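Local coordinates for FAD-dependent pyridine nucleotide-disulphide oxidoreductase (Desulfovibrio vulgaris, PDB 3IWA), which probably uses FAD to pass electrons between a pyridine nucleotide and a disulphide or related substrate, working as a two-subunit oxidoreductase, at residues L14-L25 / N316-A327. Residues are numbered along the deposited sequence; the frame is centred on the assembly and turned at random.
Sequences LGPKAACRFKRL and NRQGRVIGTNLA
Arg21 reaches across to Thr324 with its guanidinium side-on, NE and NH2 both donating to one hydroxyl oxygen. The bond from NE to Thr324 OG1 is 2.6 Å long, and the oxygen lies in the guanidinium plane. The bend at chi2 (66°) takes the arginine chain across the backbone of Gly323, where CG packs, and on to Thr324, whose OG1 in turn donates a hydrogen bond to Arg320 O one turn back. One face of the Arg21 guanidinium lies on that of Arg320, centres 3.8 Å apart and planes 28° apart; Leu25 CD1 lies over the opposite face, offset toward its rim. The salt bridge from Arg320 NH2 to Asp458 of the second subunit probably offsets the repulsion of these like charges, and Arg21 NH2 makes a long, weak ion pair with the same carboxylate.

Below this polar edge the backbones nearly touch, Ala18 CA and Gly323 CA being 4.2 Å apart. Glycine suits both positions: Lys17 CB crowds Gly319 and Arg21 CG crowds Gly323, leaving no room for a side chain. The small Ala18 methyl allows this approach yet still meets Ile322 CG2, and Ala18 CA makes a CA-H...O contact with Gly319 O (3.3 Å). Leu14 CD1 rests against Gly319 N, and its CD2 meets Ile322 CD1. At the far end Phe22 CD1 comes to 3.6 Å from Leu326 CB.

The helices, crossing at -38°, lie side by side on the parallel sheet of a Rossmann-like domain, consistent with the FAD-binding half of this family: Phe22 reaches Val31 of strand 30-34, while Ile322 and Leu326 cover Val118 of strand 116-119 and Phe290 of strand 289-291.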
loop_
_atom_site.group_PDB
_atom_site.type_symbol
_atom_site.label_atom_id
_atom_site.label_comp_id
_atom_site.label_asym_id
_atom_site.label_seq_id
_atom_site.Cartn_x
_atom_site.Cartn_y
_atom_site.Cartn_z
ATOM N N LEU A 14 -8.829 14.114 -18.970
ATOM C CA LEU A 14 -10.159 13.992 -18.455
ATOM C C LEU A 14 -11.293 13.939 -19.497
ATOM O O LEU A 14 -12.185 13.099 -19.369
ATOM C CB LEU A 14 -10.433 15.040 -17.379
ATOM C CG LEU A 14 -11.767 14.806 -16.666
ATOM C CD1 LEU A 14 -11.598 14.607 -15.166
ATOM C CD2 LEU A 14 -12.725 15.963 -16.961
ATOM N N GLY A 15 -11.257 14.820 -20.497
ATOM C CA GLY A 15 -12.287 14.868 -21.546
ATOM C C GLY A 15 -12.453 13.559 -22.297
ATOM O O GLY A 15 -13.519 12.948 -22.234
ATOM N N PRO A 16 -11.388 13.098 -22.985
ATOM C CA PRO A 16 -11.379 11.791 -23.670
ATOM C C PRO A 16 -11.821 10.639 -22.763
ATOM O O PRO A 16 -12.591 9.772 -23.189
ATOM C CB PRO A 16 -9.914 11.611 -24.089
ATOM C CG PRO A 16 -9.391 13.005 -24.210
ATOM C CD PRO A 16 -10.119 13.819 -23.167
ATOM N N LYS A 17 -11.369 10.638 -21.513
ATOM C CA LYS A 17 -11.774 9.570 -20.584
ATOM C C LYS A 17 -13.271 9.602 -20.339
ATOM O O LYS A 17 -13.929 8.590 -20.397
ATOM C CB LYS A 17 -11.038 9.692 -19.246
ATOM C CG LYS A 17 -11.231 8.494 -18.307
ATOM C CD LYS A 17 -10.623 7.222 -18.919
ATOM C CE LYS A 17 -10.716 5.989 -17.990
ATOM N NZ LYS A 17 -9.745 4.883 -18.426
ATOM N N ALA A 18 -13.801 10.768 -20.033
ATOM C CA ALA A 18 -15.212 10.879 -19.729
ATOM C C ALA A 18 -16.070 10.419 -20.934
ATOM O O ALA A 18 -17.045 9.701 -20.768
ATOM C CB ALA A 18 -15.554 12.282 -19.303
ATOM N N ALA A 19 -15.651 10.801 -22.130
ATOM C CA ALA A 19 -16.412 10.571 -23.329
ATOM C C ALA A 19 -16.367 9.092 -23.695
ATOM O O ALA A 19 -17.392 8.508 -24.017
ATOM C CB ALA A 19 -15.861 11.427 -24.459
ATOM N N CYS A 20 -15.175 8.498 -23.661
ATOM C CA CYS A 20 -15.014 7.078 -23.944
ATOM C C CYS A 20 -15.793 6.191 -22.968
ATOM O O CYS A 20 -16.425 5.207 -23.364
ATOM C CB CYS A 20 -13.546 6.692 -23.903
ATOM S SG CYS A 20 -13.329 4.935 -24.022
ATOM N N ARG A 21 -15.767 6.535 -21.690
ATOM C CA ARG A 21 -16.561 5.792 -20.708
ATOM C C ARG A 21 -18.064 5.995 -20.977
ATOM O O ARG A 21 -18.876 5.059 -20.875
ATOM C CB ARG A 21 -16.213 6.267 -19.298
ATOM C CG ARG A 21 -17.130 5.812 -18.212
ATOM C CD ARG A 21 -17.096 4.303 -17.986
ATOM N NE ARG A 21 -17.926 3.937 -16.830
ATOM C CZ ARG A 21 -18.208 2.688 -16.482
ATOM N NH1 ARG A 21 -17.708 1.677 -17.165
ATOM N NH2 ARG A 21 -18.965 2.449 -15.432
ATOM N N PHE A 22 -18.432 7.238 -21.289
ATOM C CA PHE A 22 -19.814 7.551 -21.623
ATOM C C PHE A 22 -20.348 6.657 -22.744
ATOM O O PHE A 22 -21.401 6.019 -22.609
ATOM C CB PHE A 22 -19.935 8.992 -22.071
ATOM C CG PHE A 22 -21.306 9.357 -22.533
ATOM C CD1 PHE A 22 -22.395 9.082 -21.756
ATOM C CD2 PHE A 22 -21.500 9.995 -23.755
ATOM C CE1 PHE A 22 -23.692 9.435 -22.174
ATOM C CE2 PHE A 22 -22.764 10.351 -24.156
ATOM C CZ PHE A 22 -23.860 10.076 -23.352
ATOM N N LYS A 23 -19.576 6.638 -23.830
ATOM C CA LYS A 23 -19.891 5.899 -25.041
ATOM C C LYS A 23 -19.961 4.392 -24.798
ATOM O O LYS A 23 -20.870 3.746 -25.301
ATOM C CB LYS A 23 -18.894 6.237 -26.157
ATOM C CG LYS A 23 -19.068 7.652 -26.780
ATOM C CD LYS A 23 -20.377 7.843 -27.597
ATOM C CE LYS A 23 -20.430 7.024 -28.915
ATOM N NZ LYS A 23 -21.844 6.831 -29.433
ATOM N N ARG A 24 -19.069 3.831 -23.981
ATOM C CA ARG A 24 -19.134 2.397 -23.723
ATOM C C ARG A 24 -20.512 2.073 -23.127
ATOM O O ARG A 24 -21.137 1.105 -23.536
ATOM C CB ARG A 24 -17.971 1.900 -22.841
ATOM N N LEU A 25 -20.998 2.911 -22.220
ATOM C CA LEU A 25 -22.305 2.714 -21.561
ATOM C C LEU A 25 -23.557 3.118 -22.383
ATOM O O LEU A 25 -24.628 2.494 -22.252
ATOM C CB LEU A 25 -22.341 3.507 -20.251
ATOM C CG LEU A 25 -21.241 3.184 -19.253
ATOM C CD1 LEU A 25 -21.248 4.207 -18.128
ATOM C CD2 LEU A 25 -21.364 1.731 -18.746
ATOM N N ASN A 316 -7.974 10.454 -14.824
ATOM C CA ASN A 316 -8.578 9.193 -15.183
ATOM C C ASN A 316 -9.666 8.744 -14.230
ATOM O O ASN A 316 -10.714 8.320 -14.677
ATOM C CB ASN A 316 -7.523 8.107 -15.435
ATOM C CG ASN A 316 -6.872 8.280 -16.808
ATOM O OD1 ASN A 316 -7.476 8.915 -17.685
ATOM N ND2 ASN A 316 -5.650 7.745 -17.006
ATOM N N ARG A 317 -9.462 8.942 -12.940
ATOM C CA ARG A 317 -10.393 8.426 -11.955
ATOM C C ARG A 317 -11.663 9.268 -12.003
ATOM O O ARG A 317 -12.737 8.716 -12.061
ATOM C CB ARG A 317 -9.773 8.419 -10.578
ATOM C CG ARG A 317 -8.515 7.567 -10.510
ATOM C CD ARG A 317 -7.879 7.556 -9.146
ATOM N NE ARG A 317 -6.576 6.908 -9.205
ATOM C CZ ARG A 317 -5.509 7.256 -8.497
ATOM N NH1 ARG A 317 -5.565 8.263 -7.643
ATOM N NH2 ARG A 317 -4.381 6.580 -8.643
ATOM N N GLN A 318 -11.509 10.592 -12.044
ATOM C CA GLN A 318 -12.656 11.504 -12.076
ATOM C C GLN A 318 -13.388 11.413 -13.430
ATOM O O GLN A 318 -14.576 11.502 -13.464
ATOM C CB GLN A 318 -12.271 12.956 -11.800
ATOM C CG GLN A 318 -11.616 13.208 -10.460
ATOM C CD GLN A 318 -11.148 14.656 -10.314
ATOM O OE1 GLN A 318 -11.322 15.463 -11.227
ATOM N NE2 GLN A 318 -10.602 14.993 -9.156
ATOM N N GLY A 319 -12.658 11.192 -14.503
ATOM C CA GLY A 319 -13.241 11.074 -15.824
ATOM C C GLY A 319 -14.185 9.904 -15.916
ATOM O O GLY A 319 -15.276 10.017 -16.502
ATOM N N ARG A 320 -13.772 8.780 -15.324
ATOM C CA ARG A 320 -14.580 7.586 -15.333
ATOM C C ARG A 320 -15.885 7.854 -14.649
ATOM O O ARG A 320 -16.925 7.514 -15.168
ATOM C CB ARG A 320 -13.867 6.431 -14.673
ATOM C CG ARG A 320 -14.614 5.138 -14.820
ATOM C CD ARG A 320 -13.757 3.962 -14.337
ATOM N NE ARG A 320 -14.191 2.704 -14.930
ATOM C CZ ARG A 320 -15.078 1.882 -14.407
ATOM N NH1 ARG A 320 -15.365 0.777 -15.058
ATOM N NH2 ARG A 320 -15.673 2.139 -13.254
ATOM N N VAL A 321 -15.831 8.485 -13.485
ATOM C CA VAL A 321 -17.042 8.818 -12.743
ATOM C C VAL A 321 -17.891 9.775 -13.564
ATOM O O VAL A 321 -19.106 9.601 -13.596
ATOM C CB VAL A 321 -16.719 9.422 -11.351
ATOM C CG1 VAL A 321 -17.923 10.124 -10.705
ATOM C CG2 VAL A 321 -16.126 8.326 -10.409
ATOM N N ILE A 322 -17.279 10.756 -14.254
ATOM C CA ILE A 322 -18.090 11.673 -15.022
ATOM C C ILE A 322 -18.764 10.890 -16.171
ATOM O O ILE A 322 -19.951 11.030 -16.419
ATOM C CB ILE A 322 -17.314 12.909 -15.556
ATOM C CG1 ILE A 322 -16.861 13.800 -14.393
ATOM C CG2 ILE A 322 -18.208 13.658 -16.587
ATOM C CD1 ILE A 322 -15.784 14.839 -14.733
ATOM N N GLY A 323 -18.020 10.021 -16.822
ATOM C CA GLY A 323 -18.572 9.138 -17.870
ATOM C C GLY A 323 -19.821 8.348 -17.507
ATOM O O GLY A 323 -20.812 8.311 -18.254
ATOM N N THR A 324 -19.763 7.727 -16.342
ATOM C CA THR A 324 -20.829 6.921 -15.774
ATOM C C THR A 324 -22.024 7.777 -15.401
ATOM O O THR A 324 -23.190 7.383 -15.620
ATOM C CB THR A 324 -20.239 6.156 -14.533
ATOM O OG1 THR A 324 -19.203 5.286 -14.995
ATOM C CG2 THR A 324 -21.274 5.344 -13.767
ATOM N N ASN A 325 -21.761 8.949 -14.825
ATOM C CA ASN A 325 -22.845 9.824 -14.432
ATOM C C ASN A 325 -23.511 10.526 -15.636
ATOM O O ASN A 325 -24.669 10.836 -15.544
ATOM C CB ASN A 325 -22.387 10.819 -13.361
ATOM C CG ASN A 325 -22.040 10.121 -12.062
ATOM O OD1 ASN A 325 -22.419 8.961 -11.897
ATOM N ND2 ASN A 325 -21.336 10.811 -11.130
ATOM N N LEU A 326 -22.773 10.774 -16.731
ATOM C CA LEU A 326 -23.365 11.249 -17.993
ATOM C C LEU A 326 -24.329 10.215 -18.534
ATOM O O LEU A 326 -25.304 10.583 -19.184
ATOM C CB LEU A 326 -22.327 11.500 -19.085
ATOM C CG LEU A 326 -21.293 12.606 -18.890
ATOM C CD1 LEU A 326 -20.111 12.450 -19.887
ATOM C CD2 LEU A 326 -21.982 13.942 -19.016
ATOM N N ALA A 327 -24.036 8.931 -18.280
ATOM C CA ALA A 327 -24.955 7.827 -18.611
ATOM C C ALA A 327 -25.986 7.512 -17.539
ATOM O O ALA A 327 -26.469 6.414 -17.504
ATOM C CB ALA A 327 -24.209 6.589 -18.964
#